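Local coordinates for protein endoglucanase (Clostridium thermocellum, PDB 2E4T) that hydrolyses internal beta-1,4 glucan linkages of cellulose and probably xyloglucan, through the family 44 glycoside hydrolase part of a longer multidomain protein, at residues V102-I107 with Y224-G229; R302-N307 with K453-P458; T316-T321 with L378-K383; T490-V493 with T499-Y502. All coordinates share one frame; numbering follows the deposited sequence. Where two conformers were deposited one is given.

Overall arrangement
The four contacts sample both domains of the chain. Contact 1 joins two strands of the parallel sheet that forms the TIM-like barrel. Contact 3 packs a loop on helix 368-384 of the same domain, and its centre is about 23 Å from that of contact 1. Contact 4 lies in the beta domain, built mostly from the C-terminal part of the chain together with strand 8-22, between the outermost strands of its nine-stranded sheet. Contact 2 ties a loop of that domain to helix 304-312. Along the chain, contact 1 closes first. Contact 2 then opens, contact 3 falls between its two segments, and contact 4 comes last. Centres of contacts 1 and 4 are about 41 Å apart. Contact 2 thus links the barrel and beta domains.

Contact 1: V102-I107 with Y224-G229; sequences VPYTLI and YAEIFG
F228 and L106 meet from opposing directions, and Y104 reaches in beside them to bond E226. The F228 side chain leaves CB with CG anti to the carbonyl carbon (chi1 -72°), which carries the ring toward L106. F228 CG lies 3.8 Å from L106 CD1. F228 CD1 comes closer to this methyl, L106 CD1, at 3.6 Å. The methyl sits over one ring face, 16° off the normal, in a CH-pi contact. F228 CD2 and CE2 each lie 3.9 Å from L106 CD2. Farther out, F228 CE1 is 3.1 Å from Y104 OH, which lies at the ring edge, in plane. F228 CZ, at the tip, packs 3.9 Å from Y104 CZ. The same hydroxyl, Y104 OH, donates to E226 OE1 at 2.7 Å and meets its anti lone pair. E226 OE1 also bonds Y387 OH, and OE2 forms a salt bridge with K354, so both oxygens are held. Strands 104-109 and 226-232 are parallel members of the TIM-like barrel sheet, with 180-183 between them. Their short segments approach to 8.9 Å at an angle of 56°. The contact faces the barrel interior, while T105 and I227 turn outward to helices 88-99 and 204-221.

Contact 2: R302-N307 with K453-P458; sequences RNIETN and KNYDQP
The Y455 ring carries I304 on one face and N307 at its edge. I304 CG2 stands over that face, offset toward the rim, 4.2 Å from the centroid of the Y455 ring, in a CH-pi contact. I304 CD1 reaches farther along, to 3.7 Å from Y455 OH. With CG2 anti to the backbone N and CG1 anti to the carbonyl carbon (chi1 -57°), CG2 lies over the ring and CD1 bends toward the hydroxyl end. N307 CB lies near the ring plane, 4.0 Å from Y455 CE1. The N307 amide is almost parallel to the ring, with planes 3° apart. N307 ND2 donates to Y455 OH over 3.1 Å. The bond is bent, with an angle of 144° at the hydrogen, and the hydroxyl is tilted from the amide plane. ND2 also bonds P301 O, while N307 OD1 accepts from R310 NH1, so the amide is held at both ends. The helix start is fixed by N303 at the N-cap, whose OD1 accepts from T306 N at 3.0 Å. The Y455 side chain also touches K308 and L311 of helix 304-312 and T369 of helix 368-384. An N-capped helix of the barrel domain here receives a tyrosine from the loop between strands 442-452 and 459-466, an interdomain contact of a TIM-like barrel with its beta domain.

Contact 3: T316-T321 with L378-K383; sequences TLWDPT and LGIFGK
I380 is the bump on helix 368-384 that fits the hollow between L317 and W318. Its CG2 branch enters beside L317, 3.9 Å from L317 CB. The CG1-CD1 arm turns to the indole instead, and I380 CD1 comes to 3.5 Å from W318 CD1. The indole NE1 side follows, with W318 NE1 at 3.7 Å from I380 CD1. W318 CG stands between its backbone N and carbonyl carbon (chi1 66°), which helps turn the CD1-NE1 side of the indole to I380; the two side chains cross at about a right angle. L317 packs back against the helix. Its methyl CD1 slides between I380 and F381, lying 4.0 Å from I380 CG2. L317 CD1 is also 4.1 Å from F381 CE1. On the loop side, D319 CB lies over the centre of one face of the indole. D319 then makes an Asx turn, with OD1 accepting from T321 N at 2.9 Å. T321 OG1 donates to the same D319 OD1, from the same face, and OD2 pairs with R315. Around this, L317 also packs on W284 of strand 279-284. Both L317 and I380 touch L339 of helix 338-349. F381 meets Y360 of strand 354-360 edge-to-face, so the loop is wedged among barrel helices and strands.

Contact 4: T490-V493 with T499-Y502; sequences TPIV and TFTY
This contact belongs to the beta domain, where the two outermost strands of the nine-stranded sheet draw near each other and I492 packs between F500 and Y502. No hydrogen bond runs directly between the segments. The direct contact is made by one isoleucine and two rings. I492 CD1 lies over the centre of one face of the Y502 ring, 3.8 Å from the centroid and 12° off the normal. The arm behind it follows, with I492 CG1 at 3.7 Å from Y502 CD1. The other branch serves F500. I492 CG2 sits over one face of that ring, offset toward the rim, 3.8 Å from F500 CD1. CG2 thus goes mainly to F500 and the CG1-CD1 arm mainly to Y502, with I492 CD1 also reaching the F500 rim, 3.9 Å from F500 CE1. The isoleucine side chain crosses each ring residue at about a right angle. At the phenol end, a water bridges the strands. It donates to T490 O over 2.7 Å. The same water is hydrogen-bonded to Y502 OH, also at 2.7 Å, and lies in the ring plane. Around the contact, I492 packs on V476 of strand 474-480 and I512 of strand 508-514. F500 reaches L514 of that strand and stacks on F463, on neighbouring strand 459-466. Y502 also rests on V476.

Contact 1: V102-I107 with Y224-G229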
loop_
_atom_site.group_PDB
_atom_site.type_symbol
_atom_site.label_atom_id
_atom_site.label_comp_id
_atom_site.label_asym_id
_atom_site.label_seq_id
_atom_site.Cartn_x
_atom_site.Cartn_y
_atom_site.Cartn_z
ATOM N N VAL A 102 0.702 10.252 12.166
ATOM C CA VAL A 102 0.879 9.050 11.326
ATOM C C VAL A 102 2.083 8.270 11.831
ATOM O O VAL A 102 3.182 8.837 11.885
ATOM C CB VAL A 102 1.103 9.474 9.864
ATOM C CG1 VAL A 102 1.432 8.248 9.023
ATOM C CG2 VAL A 102 -0.134 10.163 9.314
ATOM N N PRO A 103 1.916 6.993 12.213
ATOM C CA PRO A 103 3.020 6.265 12.873
ATOM C C PRO A 103 3.989 5.627 11.930
ATOM O O PRO A 103 5.036 5.205 12.403
ATOM C CB PRO A 103 2.286 5.213 13.694
ATOM C CG PRO A 103 1.073 4.892 12.895
ATOM C CD PRO A 103 0.615 6.266 12.354
ATOM N N TYR A 104 3.747 5.570 10.623
ATOM C CA TYR A 104 4.671 4.916 9.707
ATOM C C TYR A 104 4.901 5.835 8.519
ATOM O O TYR A 104 3.965 6.174 7.804
ATOM C CB TYR A 104 4.131 3.546 9.214
ATOM C CG TYR A 104 5.225 2.617 8.761
ATOM C CD1 TYR A 104 5.537 1.480 9.499
ATOM C CD2 TYR A 104 5.977 2.862 7.587
ATOM C CE1 TYR A 104 6.584 0.637 9.157
ATOM C CE2 TYR A 104 7.015 2.010 7.223
ATOM C CZ TYR A 104 7.339 0.931 8.019
ATOM O OH TYR A 104 8.429 0.170 7.659
ATOM N N THR A 105 6.191 6.189 8.268
ATOM C CA THR A 105 6.596 6.856 7.055
ATOM C C THR A 105 7.537 5.930 6.297
ATOM O O THR A 105 8.494 5.385 6.873
ATOM C CB THR A 105 7.305 8.170 7.376
ATOM O OG1 THR A 105 6.362 9.032 8.035
ATOM C CG2 THR A 105 7.797 8.862 6.103
ATOM N N LEU A 106 7.231 5.738 5.004
ATOM C CA LEU A 106 8.008 4.920 4.079
ATOM C C LEU A 106 8.599 5.847 3.010
ATOM O O LEU A 106 7.857 6.523 2.299
ATOM C CB LEU A 106 7.063 3.899 3.422
ATOM C CG LEU A 106 7.648 3.081 2.274
ATOM C CD1 LEU A 106 8.858 2.273 2.735
ATOM C CD2 LEU A 106 6.588 2.136 1.717
ATOM N N ILE A 107 9.950 5.928 2.989
ATOM C CA ILE A 107 10.639 6.822 2.062
ATOM C C ILE A 107 11.330 6.005 0.967
ATOM O O ILE A 107 12.144 5.126 1.254
ATOM C CB ILE A 107 11.684 7.680 2.831
ATOM C CG1 ILE A 107 11.003 8.580 3.858
ATOM C CG2 ILE A 107 12.568 8.476 1.863
ATOM C CD1 ILE A 107 9.919 9.504 3.331
ATOM N N TYR A 224 17.577 -0.705 12.384
ATOM C CA TYR A 224 16.182 -0.969 12.722
ATOM C C TYR A 224 15.254 -0.646 11.560
ATOM O O TYR A 224 14.039 -0.946 11.631
ATOM C CB TYR A 224 15.769 -0.099 13.938
ATOM C CG TYR A 224 16.713 -0.359 15.079
ATOM C CD1 TYR A 224 16.643 -1.500 15.836
ATOM C CD2 TYR A 224 17.725 0.539 15.370
ATOM C CE1 TYR A 224 17.599 -1.733 16.863
ATOM C CE2 TYR A 224 18.669 0.352 16.389
ATOM C CZ TYR A 224 18.612 -0.806 17.101
ATOM O OH TYR A 224 19.518 -1.048 18.112
ATOM N N ALA A 225 15.758 -0.019 10.499
ATOM C CA ALA A 225 14.884 0.381 9.390
ATOM C C ALA A 225 14.468 -0.847 8.585
ATOM O O ALA A 225 15.271 -1.773 8.388
ATOM C CB ALA A 225 15.633 1.378 8.509
ATOM N N GLU A 226 13.237 -0.810 8.093
ATOM C CA GLU A 226 12.716 -1.909 7.273
ATOM C C GLU A 226 12.923 -1.591 5.805
ATOM O O GLU A 226 12.595 -0.472 5.365
ATOM C CB GLU A 226 11.227 -2.111 7.580
ATOM C CG GLU A 226 11.057 -2.750 8.932
ATOM C CD GLU A 226 9.610 -2.974 9.339
ATOM O OE1 GLU A 226 8.750 -2.096 9.111
ATOM O OE2 GLU A 226 9.325 -4.042 9.887
ATOM N N ILE A 227 13.413 -2.589 5.072
ATOM C CA ILE A 227 13.606 -2.459 3.625
ATOM C C ILE A 227 12.472 -3.149 2.898
ATOM O O ILE A 227 12.140 -4.329 3.135
ATOM C CB ILE A 227 14.992 -3.089 3.238
ATOM C CG1 ILE A 227 16.125 -2.210 3.745
ATOM C CG2 ILE A 227 15.058 -3.336 1.730
ATOM C CD1 ILE A 227 16.294 -0.878 2.889
ATOM N N PHE A 228 11.874 -2.370 1.969
ATOM C CA PHE A 228 10.753 -2.782 1.141
ATOM C C PHE A 228 11.225 -2.931 -0.311
ATOM O O PHE A 228 11.914 -2.035 -0.837
ATOM C CB PHE A 228 9.671 -1.659 1.121
ATOM C CG PHE A 228 8.879 -1.479 2.388
ATOM C CD1 PHE A 228 9.488 -1.151 3.593
ATOM C CD2 PHE A 228 7.490 -1.600 2.353
ATOM C CE1 PHE A 228 8.737 -0.944 4.742
ATOM C CE2 PHE A 228 6.735 -1.370 3.503
ATOM C CZ PHE A 228 7.373 -1.053 4.714
ATOM N N GLY A 229 10.805 -4.014 -0.965
ATOM C CA GLY A 229 11.039 -4.133 -2.385
ATOM C C GLY A 229 10.268 -5.327 -2.908
ATOM O O GLY A 229 9.794 -6.158 -2.120
#

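Contact 2: R302-N307 with K453-P458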
loop_
_atom_site.group_PDB
_atom_site.type_symbol
_atom_site.label_atom_id
_atom_site.label_comp_id
_atom_site.label_asym_id
_atom_site.label_seq_id
_atom_site.Cartn_x
_atom_site.Cartn_y
_atom_site.Cartn_z
ATOM N N ARG A 302 -21.446 5.814 -14.247
ATOM C CA ARG A 302 -22.812 5.472 -14.672
ATOM C C ARG A 302 -22.955 4.028 -15.077
ATOM O O ARG A 302 -24.073 3.553 -15.276
ATOM C CB ARG A 302 -23.265 6.337 -15.844
ATOM C CG ARG A 302 -23.412 7.790 -15.479
ATOM C CD ARG A 302 -22.299 8.657 -15.910
ATOM N NE ARG A 302 -22.162 8.636 -17.363
ATOM C CZ ARG A 302 -21.130 9.170 -18.003
ATOM N NH1 ARG A 302 -20.159 9.757 -17.308
ATOM N NH2 ARG A 302 -21.063 9.103 -19.331
ATOM N N ASN A 303 -21.836 3.327 -15.300
ATOM C CA ASN A 303 -21.889 1.985 -15.862
ATOM C C ASN A 303 -22.099 0.994 -14.707
ATOM O O ASN A 303 -21.167 0.668 -13.930
ATOM C CB ASN A 303 -20.582 1.707 -16.605
ATOM C CG ASN A 303 -20.606 0.382 -17.333
ATOM O OD1 ASN A 303 -21.181 -0.614 -16.876
ATOM N ND2 ASN A 303 -19.986 0.378 -18.519
ATOM N N ILE A 304 -23.360 0.597 -14.545
ATOM C CA ILE A 304 -23.752 -0.211 -13.392
ATOM C C ILE A 304 -22.992 -1.539 -13.399
ATOM O O ILE A 304 -22.608 -2.013 -12.324
ATOM C CB ILE A 304 -25.272 -0.446 -13.372
ATOM C CG1 ILE A 304 -26.001 0.889 -13.365
ATOM C CG2 ILE A 304 -25.682 -1.340 -12.236
ATOM C CD1 ILE A 304 -25.661 1.814 -12.232
ATOM N N GLU A 305 -22.786 -2.167 -14.556
ATOM C CA GLU A 305 -22.029 -3.406 -14.598
ATOM C C GLU A 305 -20.579 -3.216 -14.153
ATOM O O GLU A 305 -20.006 -4.089 -13.466
ATOM C CB GLU A 305 -22.122 -4.076 -15.979
ATOM C CG GLU A 305 -23.490 -4.621 -16.283
ATOM C CD GLU A 305 -23.758 -5.865 -15.444
ATOM O OE1 GLU A 305 -22.833 -6.720 -15.311
ATOM O OE2 GLU A 305 -24.869 -5.980 -14.891
ATOM N N THR A 306 -19.977 -2.086 -14.501
ATOM C CA THR A 306 -18.623 -1.808 -13.963
ATOM C C THR A 306 -18.678 -1.672 -12.439
ATOM O O THR A 306 -17.805 -2.177 -11.720
ATOM C CB THR A 306 -17.986 -0.567 -14.583
ATOM O OG1 THR A 306 -18.173 -0.559 -16.001
ATOM C CG2 THR A 306 -16.519 -0.444 -14.231
ATOM N N ASN A 307 -19.684 -0.912 -11.968
ATOM C CA ASN A 307 -19.801 -0.716 -10.509
ATOM C C ASN A 307 -20.000 -2.056 -9.782
ATOM O O ASN A 307 -19.409 -2.271 -8.695
ATOM C CB ASN A 307 -20.952 0.209 -10.217
ATOM C CG ASN A 307 -20.764 1.602 -10.787
ATOM O OD1 ASN A 307 -19.618 2.038 -11.067
ATOM N ND2 ASN A 307 -21.875 2.344 -10.923
ATOM N N LYS A 453 -23.402 -5.288 -0.331
ATOM C CA LYS A 453 -23.117 -5.114 -1.749
ATOM C C LYS A 453 -24.376 -5.248 -2.623
ATOM O O LYS A 453 -24.295 -5.091 -3.832
ATOM C CB LYS A 453 -22.042 -6.089 -2.204
ATOM C CG LYS A 453 -20.721 -5.885 -1.511
ATOM C CD LYS A 453 -19.650 -6.868 -2.012
ATOM C CE LYS A 453 -19.673 -8.220 -1.364
ATOM N NZ LYS A 453 -18.863 -9.267 -2.121
ATOM N N ASN A 454 -25.533 -5.552 -2.006
ATOM C CA ASN A 454 -26.756 -5.656 -2.775
ATOM C C ASN A 454 -27.019 -4.296 -3.437
ATOM O O ASN A 454 -27.065 -3.267 -2.740
ATOM C CB ASN A 454 -27.896 -6.044 -1.789
ATOM C CG ASN A 454 -29.065 -6.654 -2.426
ATOM O OD1 ASN A 454 -29.378 -6.339 -3.586
ATOM N ND2 ASN A 454 -29.810 -7.456 -1.615
ATOM N N TYR A 455 -27.209 -4.301 -4.757
ATOM C CA TYR A 455 -27.266 -3.029 -5.476
ATOM C C TYR A 455 -28.564 -2.332 -5.298
ATOM O O TYR A 455 -28.606 -1.067 -5.261
ATOM C CB TYR A 455 -26.939 -3.228 -6.977
ATOM C CG TYR A 455 -26.221 -2.027 -7.584
ATOM C CD1 TYR A 455 -24.796 -2.016 -7.644
ATOM C CD2 TYR A 455 -26.906 -0.840 -7.996
ATOM C CE1 TYR A 455 -24.123 -0.939 -8.128
ATOM C CE2 TYR A 455 -26.184 0.256 -8.513
ATOM C CZ TYR A 455 -24.797 0.190 -8.553
ATOM O OH TYR A 455 -24.074 1.292 -8.976
ATOM N N ASP A 456 -29.628 -3.118 -5.236
ATOM C CA ASP A 456 -30.938 -2.431 -5.308
ATOM C C ASP A 456 -31.972 -3.053 -4.391
ATOM O O ASP A 456 -33.152 -2.870 -4.646
ATOM C CB ASP A 456 -31.481 -2.400 -6.722
ATOM C CG ASP A 456 -31.311 -3.698 -7.346
ATOM O OD1 ASP A 456 -31.547 -4.670 -6.590
ATOM O OD2 ASP A 456 -30.818 -3.769 -8.496
ATOM N N GLN A 457 -31.563 -3.672 -3.290
ATOM C CA GLN A 457 -32.468 -4.139 -2.253
ATOM C C GLN A 457 -31.734 -4.122 -0.938
ATOM O O GLN A 457 -30.491 -4.321 -0.897
ATOM C CB GLN A 457 -32.926 -5.594 -2.554
ATOM C CG GLN A 457 -33.874 -5.786 -3.729
ATOM C CD GLN A 457 -35.135 -4.884 -3.720
ATOM O OE1 GLN A 457 -35.594 -4.426 -4.778
ATOM N NE2 GLN A 457 -35.688 -4.634 -2.556
ATOM N N PRO A 458 -32.455 -3.953 0.182
ATOM C CA PRO A 458 -31.847 -4.165 1.494
ATOM C C PRO A 458 -31.423 -5.627 1.680
ATOM O O PRO A 458 -31.899 -6.540 0.949
ATOM C CB PRO A 458 -32.974 -3.792 2.470
ATOM C CG PRO A 458 -34.247 -4.033 1.668
ATOM C CD PRO A 458 -33.925 -3.792 0.237
#

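Contact 3: T316-T321 with L378-K383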
loop_
_atom_site.group_PDB
_atom_site.type_symbol
_atom_site.label_atom_id
_atom_site.label_comp_id
_atom_site.label_asym_id
_atom_site.label_seq_id
_atom_site.Cartn_x
_atom_site.Cartn_y
_atom_site.Cartn_z
ATOM N N THR A 316 -10.730 -11.192 -5.675
ATOM C CA THR A 316 -9.517 -11.750 -6.299
ATOM C C THR A 316 -8.333 -11.763 -5.328
ATOM O O THR A 316 -7.385 -12.522 -5.506
ATOM C CB THR A 316 -9.189 -10.943 -7.570
ATOM O OG1 THR A 316 -10.322 -11.086 -8.417
ATOM C CG2 THR A 316 -7.912 -11.367 -8.231
ATOM N N LEU A 317 -8.388 -10.883 -4.304
ATOM C CA LEU A 317 -7.334 -10.866 -3.313
ATOM C C LEU A 317 -7.261 -12.167 -2.488
ATOM O O LEU A 317 -6.171 -12.534 -2.047
ATOM C CB LEU A 317 -7.495 -9.686 -2.357
ATOM C CG LEU A 317 -7.378 -8.310 -3.011
ATOM C CD1 LEU A 317 -7.768 -7.202 -2.016
ATOM C CD2 LEU A 317 -5.958 -8.050 -3.528
ATOM N N TRP A 318 -8.427 -12.808 -2.204
ATOM C CA TRP A 318 -8.461 -13.845 -1.188
ATOM C C TRP A 318 -9.275 -15.082 -1.548
ATOM O O TRP A 318 -9.050 -16.133 -0.907
ATOM C CB TRP A 318 -8.994 -13.284 0.164
ATOM C CG TRP A 318 -10.434 -12.877 0.087
ATOM C CD1 TRP A 318 -10.950 -11.646 -0.277
ATOM C CD2 TRP A 318 -11.587 -13.701 0.360
ATOM N NE1 TRP A 318 -12.326 -11.673 -0.244
ATOM C CE2 TRP A 318 -12.726 -12.925 0.120
ATOM C CE3 TRP A 318 -11.736 -15.046 0.773
ATOM C CZ2 TRP A 318 -14.026 -13.423 0.292
ATOM C CZ3 TRP A 318 -13.031 -15.544 0.895
ATOM C CH2 TRP A 318 -14.158 -14.743 0.661
ATOM N N ASP A 319 -10.273 -14.982 -2.426
ATOM C CA ASP A 319 -11.321 -16.001 -2.514
ATOM C C ASP A 319 -11.001 -16.943 -3.666
ATOM O O ASP A 319 -11.048 -16.538 -4.848
ATOM C CB ASP A 319 -12.644 -15.275 -2.813
ATOM C CG ASP A 319 -13.823 -16.161 -3.059
ATOM O OD1 ASP A 319 -13.713 -17.425 -2.920
ATOM O OD2 ASP A 319 -14.877 -15.611 -3.421
ATOM N N PRO A 320 -10.678 -18.232 -3.380
ATOM C CA PRO A 320 -10.348 -19.132 -4.484
ATOM C C PRO A 320 -11.516 -19.405 -5.418
ATOM O O PRO A 320 -11.252 -19.868 -6.580
ATOM C CB PRO A 320 -9.905 -20.423 -3.775
ATOM C CG PRO A 320 -10.554 -20.384 -2.451
ATOM C CD PRO A 320 -10.622 -18.881 -2.068
ATOM N N THR A 321 -12.745 -19.122 -5.013
ATOM C CA THR A 321 -13.867 -19.408 -5.885
ATOM C C THR A 321 -14.151 -18.293 -6.891
ATOM O O THR A 321 -15.021 -18.469 -7.763
ATOM C CB THR A 321 -15.161 -19.657 -5.067
ATOM O OG1 THR A 321 -15.660 -18.432 -4.505
ATOM C CG2 THR A 321 -14.951 -20.717 -3.958
ATOM N N LEU A 378 -9.693 -3.041 2.758
ATOM C CA LEU A 378 -9.023 -2.847 4.053
ATOM C C LEU A 378 -9.342 -4.003 5.034
ATOM O O LEU A 378 -8.475 -4.408 5.833
ATOM C CB LEU A 378 -9.413 -1.515 4.649
ATOM C CG LEU A 378 -8.927 -0.321 3.856
ATOM C CD1 LEU A 378 -9.551 0.964 4.466
ATOM C CD2 LEU A 378 -7.410 -0.231 3.802
ATOM N N GLY A 379 -10.591 -4.502 4.984
ATOM C CA GLY A 379 -10.944 -5.656 5.815
ATOM C C GLY A 379 -10.084 -6.879 5.441
ATOM O O GLY A 379 -9.584 -7.604 6.333
ATOM N N ILE A 380 -9.932 -7.110 4.134
ATOM C CA ILE A 380 -9.131 -8.214 3.632
ATOM C C ILE A 380 -7.662 -8.050 4.035
ATOM O O ILE A 380 -7.018 -9.022 4.483
ATOM C CB ILE A 380 -9.305 -8.280 2.081
ATOM C CG1 ILE A 380 -10.730 -8.701 1.743
ATOM C CG2 ILE A 380 -8.265 -9.192 1.453
ATOM C CD1 ILE A 380 -11.162 -8.252 0.355
ATOM N N PHE A 381 -7.104 -6.873 3.824
ATOM C CA PHE A 381 -5.710 -6.649 4.207
ATOM C C PHE A 381 -5.507 -7.006 5.671
ATOM O O PHE A 381 -4.493 -7.624 6.057
ATOM C CB PHE A 381 -5.297 -5.208 3.964
ATOM C CG PHE A 381 -5.133 -4.793 2.503
ATOM C CD1 PHE A 381 -5.088 -5.706 1.462
ATOM C CD2 PHE A 381 -4.966 -3.461 2.204
ATOM C CE1 PHE A 381 -4.901 -5.292 0.122
ATOM C CE2 PHE A 381 -4.779 -3.042 0.865
ATOM C CZ PHE A 381 -4.719 -3.950 -0.133
ATOM N N GLY A 382 -6.447 -6.575 6.519
ATOM C CA GLY A 382 -6.278 -6.845 7.954
ATOM C C GLY A 382 -6.374 -8.315 8.265
ATOM O O GLY A 382 -5.424 -8.817 8.925
ATOM N N LYS A 383 -7.408 -8.971 7.722
ATOM C CA LYS A 383 -7.732 -10.370 8.026
ATOM C C LYS A 383 -6.650 -11.302 7.534
ATOM O O LYS A 383 -6.341 -12.314 8.185
ATOM C CB LYS A 383 -9.075 -10.705 7.371
ATOM C CG LYS A 383 -9.566 -12.132 7.541
ATOM C CD LYS A 383 -10.995 -12.276 6.987
ATOM C CE LYS A 383 -11.507 -13.698 7.071
ATOM N NZ LYS A 383 -12.884 -13.763 6.590
#

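Contact 4: T490-V493 with T499-Y502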
loop_
_atom_site.group_PDB
_atom_site.type_symbol
_atom_site.label_atom_id
_atom_site.label_comp_id
_atom_site.label_asym_id
_atom_site.label_seq_id
_atom_site.Cartn_x
_atom_site.Cartn_y
_atom_site.Cartn_z
ATOM N N THR A 490 -29.123 4.792 14.390
ATOM C CA THR A 490 -29.805 4.332 15.598
ATOM C C THR A 490 -29.104 3.078 16.135
ATOM O O THR A 490 -28.837 2.145 15.366
ATOM C CB THR A 490 -31.260 3.989 15.247
ATOM O OG1 THR A 490 -31.823 5.174 14.680
ATOM C CG2 THR A 490 -32.031 3.554 16.473
ATOM N N PRO A 491 -28.845 2.998 17.447
ATOM C CA PRO A 491 -28.148 1.809 17.953
ATOM C C PRO A 491 -29.054 0.579 17.909
ATOM O O PRO A 491 -30.279 0.667 18.075
ATOM C CB PRO A 491 -27.884 2.148 19.398
ATOM C CG PRO A 491 -28.980 3.108 19.765
ATOM C CD PRO A 491 -29.054 4.008 18.483
ATOM N N ILE A 492 -28.396 -0.578 17.769
ATOM C CA ILE A 492 -29.014 -1.913 17.867
ATOM C C ILE A 492 -29.164 -2.221 19.358
ATOM O O ILE A 492 -28.182 -2.125 20.121
ATOM C CB ILE A 492 -28.081 -2.929 17.211
ATOM C CG1 ILE A 492 -27.984 -2.675 15.704
ATOM C CG2 ILE A 492 -28.467 -4.381 17.546
ATOM C CD1 ILE A 492 -26.745 -3.279 15.055
ATOM N N VAL A 493 -30.388 -2.563 19.806
ATOM C CA VAL A 493 -30.635 -2.787 21.204
ATOM C C VAL A 493 -31.278 -4.110 21.552
ATOM O O VAL A 493 -31.301 -4.442 22.751
ATOM C CB VAL A 493 -31.513 -1.659 21.823
ATOM C CG1 VAL A 493 -30.908 -0.278 21.576
ATOM C CG2 VAL A 493 -32.931 -1.749 21.305
ATOM N N THR A 499 -27.443 -12.688 19.967
ATOM C CA THR A 499 -28.023 -12.764 18.639
ATOM C C THR A 499 -28.840 -11.516 18.408
ATOM O O THR A 499 -29.482 -10.984 19.332
ATOM C CB THR A 499 -28.895 -14.019 18.434
ATOM O OG1 THR A 499 -30.144 -13.869 19.159
ATOM C CG2 THR A 499 -28.165 -15.296 18.827
ATOM N N PHE A 500 -28.876 -11.054 17.164
ATOM C CA PHE A 500 -29.732 -9.940 16.775
ATOM C C PHE A 500 -29.921 -9.999 15.264
ATOM O O PHE A 500 -29.161 -10.663 14.564
ATOM C CB PHE A 500 -29.187 -8.579 17.251
ATOM C CG PHE A 500 -27.843 -8.224 16.692
ATOM C CD1 PHE A 500 -27.735 -7.509 15.488
ATOM C CD2 PHE A 500 -26.690 -8.549 17.359
ATOM C CE1 PHE A 500 -26.507 -7.122 14.985
ATOM C CE2 PHE A 500 -25.446 -8.185 16.853
ATOM C CZ PHE A 500 -25.368 -7.475 15.659
ATOM N N THR A 501 -30.919 -9.262 14.788
ATOM C CA THR A 501 -31.154 -9.124 13.362
ATOM C C THR A 501 -31.070 -7.644 12.993
ATOM O O THR A 501 -31.663 -6.800 13.666
ATOM C CB THR A 501 -32.548 -9.656 13.004
ATOM O OG1 THR A 501 -32.579 -11.059 13.319
ATOM C CG2 THR A 501 -32.935 -9.402 11.557
ATOM N N TYR A 502 -30.376 -7.359 11.871
ATOM C CA TYR A 502 -30.151 -5.999 11.482
ATOM C C TYR A 502 -30.260 -5.933 9.961
ATOM O O TYR A 502 -29.508 -6.594 9.243
ATOM C CB TYR A 502 -28.754 -5.554 11.927
ATOM C CG TYR A 502 -28.483 -4.066 11.729
ATOM C CD1 TYR A 502 -29.309 -3.100 12.324
ATOM C CD2 TYR A 502 -27.373 -3.621 11.015
ATOM C CE1 TYR A 502 -29.047 -1.748 12.213
ATOM C CE2 TYR A 502 -27.101 -2.269 10.917
ATOM C CZ TYR A 502 -27.938 -1.330 11.473
ATOM O OH TYR A 502 -27.646 0.013 11.348
HETATM O O HOH W 1 -29.242 1.673 12.703
#